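Putative serine protease (Human astrovirus 1, PDB 2W5E) is a trypsin-like serine protease that probably cleaves the viral non-structural polyprotein into its functional products. Local coordinates at residues 25-30 / 47-52. Residues are numbered along the deposited sequence; the frame is centred on the assembly and turned at random.
With CD (cadmium ion), chain R; CD (cadmium ion), chain M.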
loop_
_atom_site.group_PDB
_atom_site.type_symbol
_atom_site.label_atom_id
_atom_site.label_comp_id
_atom_site.label_asym_id
_atom_site.label_seq_id
_atom_site.Cartn_x
_atom_site.Cartn_y
_atom_site.Cartn_z
ATOM N N GLY A 25 -24.735 -6.651 -4.174
ATOM C CA GLY A 25 -24.321 -7.082 -2.849
ATOM C C GLY A 25 -22.970 -6.465 -2.520
ATOM O O GLY A 25 -22.284 -5.953 -3.401
ATOM N N PHE A 26 -22.587 -6.508 -1.252
ATOM C CA PHE A 26 -21.261 -6.041 -0.865
ATOM C C PHE A 26 -20.653 -6.859 0.265
ATOM O O PHE A 26 -21.357 -7.347 1.152
ATOM C CB PHE A 26 -21.271 -4.535 -0.539
ATOM C CG PHE A 26 -22.113 -4.169 0.647
ATOM C CD1 PHE A 26 -23.464 -3.864 0.494
ATOM C CD2 PHE A 26 -21.549 -4.097 1.917
ATOM C CE1 PHE A 26 -24.242 -3.502 1.587
ATOM C CE2 PHE A 26 -22.322 -3.742 3.021
ATOM C CZ PHE A 26 -23.668 -3.442 2.858
ATOM N N PHE A 27 -19.331 -6.984 0.222
ATOM C CA PHE A 27 -18.591 -7.780 1.180
ATOM C C PHE A 27 -18.338 -6.975 2.447
ATOM O O PHE A 27 -17.899 -5.815 2.389
ATOM C CB PHE A 27 -17.271 -8.273 0.568
ATOM C CG PHE A 27 -17.446 -9.092 -0.686
ATOM C CD1 PHE A 27 -17.653 -10.468 -0.614
ATOM C CD2 PHE A 27 -17.395 -8.491 -1.940
ATOM C CE1 PHE A 27 -17.816 -11.235 -1.775
ATOM C CE2 PHE A 27 -17.555 -9.245 -3.102
ATOM C CZ PHE A 27 -17.768 -10.621 -3.020
ATOM N N SER A 28 -18.643 -7.595 3.581
ATOM C CA SER A 28 -18.389 -7.020 4.897
ATOM C C SER A 28 -18.172 -8.163 5.884
ATOM O O SER A 28 -19.020 -9.058 6.017
ATOM C CB SER A 28 -19.554 -6.140 5.344
ATOM O OG SER A 28 -19.259 -5.482 6.563
ATOM N N GLY A 29 -17.027 -8.135 6.563
ATOM C CA GLY A 29 -16.593 -9.262 7.382
ATOM C C GLY A 29 -16.533 -10.523 6.541
ATOM O O GLY A 29 -15.929 -10.532 5.467
ATOM N N ASN A 30 -17.183 -11.579 7.023
ATOM C CA ASN A 30 -17.280 -12.838 6.287
ATOM C C ASN A 30 -18.605 -12.962 5.522
ATOM O O ASN A 30 -18.975 -14.044 5.064
ATOM C CB ASN A 30 -17.098 -14.024 7.249
ATOM C CG ASN A 30 -16.905 -15.348 6.525
ATOM O OD1 ASN A 30 -16.079 -15.464 5.613
ATOM N ND2 ASN A 30 -17.680 -16.357 6.926
ATOM N N VAL A 47 -23.992 -15.651 -6.807
ATOM C CA VAL A 47 -23.168 -14.456 -6.616
ATOM C C VAL A 47 -22.165 -14.414 -7.753
ATOM O O VAL A 47 -21.498 -15.403 -8.028
ATOM C CB VAL A 47 -22.420 -14.471 -5.257
ATOM C CG1 VAL A 47 -21.506 -13.253 -5.130
ATOM C CG2 VAL A 47 -23.399 -14.536 -4.091
ATOM N N CYS A 48 -22.075 -13.275 -8.429
ATOM C CA CYS A 48 -21.114 -13.113 -9.507
ATOM C C CYS A 48 -20.035 -12.123 -9.084
ATOM O O CYS A 48 -20.345 -11.005 -8.669
ATOM C CB CYS A 48 -21.811 -12.633 -10.777
ATOM S SG CYS A 48 -20.728 -12.621 -12.205
ATOM N N TYR A 49 -18.776 -12.547 -9.175
ATOM C CA TYR A 49 -17.635 -11.700 -8.810
ATOM C C TYR A 49 -16.470 -11.948 -9.753
ATOM O O TYR A 49 -16.052 -13.100 -9.957
ATOM C CB TYR A 49 -17.211 -11.941 -7.362
ATOM C CG TYR A 49 -16.168 -10.960 -6.839
ATOM C CD1 TYR A 49 -16.533 -9.665 -6.453
ATOM C CD2 TYR A 49 -14.824 -11.324 -6.736
ATOM C CE1 TYR A 49 -15.577 -8.755 -5.968
ATOM C CE2 TYR A 49 -13.860 -10.425 -6.250
ATOM C CZ TYR A 49 -14.246 -9.145 -5.872
ATOM O OH TYR A 49 -13.312 -8.251 -5.398
ATOM N N GLU A 50 -15.966 -10.863 -10.338
ATOM C CA GLU A 50 -14.878 -10.918 -11.321
ATOM C C GLU A 50 -15.135 -11.971 -12.419
ATOM O O GLU A 50 -14.217 -12.640 -12.894
ATOM C CB GLU A 50 -13.514 -11.092 -10.625
ATOM C CG GLU A 50 -12.921 -9.768 -10.052
ATOM C CD GLU A 50 -12.306 -8.879 -11.124
ATOM O OE1 GLU A 50 -11.468 -9.381 -11.885
ATOM O OE2 GLU A 50 -12.653 -7.675 -11.250
ATOM N N GLY A 51 -16.401 -12.100 -12.810
ATOM C CA GLY A 51 -16.789 -12.969 -13.923
ATOM C C GLY A 51 -17.090 -14.421 -13.569
ATOM O O GLY A 51 -17.527 -15.190 -14.429
ATOM N N LEU A 52 -16.850 -14.804 -12.316
ATOM C CA LEU A 52 -17.153 -16.161 -11.862
ATOM C C LEU A 52 -18.425 -16.212 -11.007
ATOM O O LEU A 52 -18.600 -15.420 -10.084
ATOM C CB LEU A 52 -15.955 -16.774 -11.116
ATOM C CG LEU A 52 -16.057 -18.203 -10.550
ATOM C CD1 LEU A 52 -16.418 -19.255 -11.613
ATOM C CD2 LEU A 52 -14.765 -18.591 -9.849
HETATM CD CD CD R . -11.941 -7.177 -12.867
HETATM CD CD CD M . -22.300 -11.361 -14.023
#
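With CG set anti to the carbonyl carbon (chi1 -58°), Phe27 swings its ring towards strand 44-49, while Tyr49, whose CG lies anti to the backbone N at chi1 -171°, brings its own ring across to meet it. The two form a T-shaped, edge-to-face pair: the CE2 and CZ edge of Phe27 is directed at the face of Tyr49, with the planes at 82° and the ring centroids 5.1 Å apart. Phe27 CE2 comes to 3.5 Å from Tyr49 CE1 and just as close to Tyr49 CD1, whereas Phe27 CZ sits 3.8 Å from Tyr49 CD1. Beyond the stack, the hydroxyl of Tyr49 donates to Gly11 O and accepts from Thr78 N, two bonds that hold the end of the side chain in place. Pro77 and Ile32 also pack on Phe27. Tyr49 is the first residue of a type I' turn that ends at Leu52, their backbones bonded in both directions; it links strands 44-49 and 52-60, and its Glu50 binds a cadmium ion together with histidines of two neighbouring subunits. The stack thus joins strands 21-28 and 44-49, not adjacent in the sheet, through side chains alone, within the first of the two six-stranded antiparallel barrels characteristic of the trypsin-like fold.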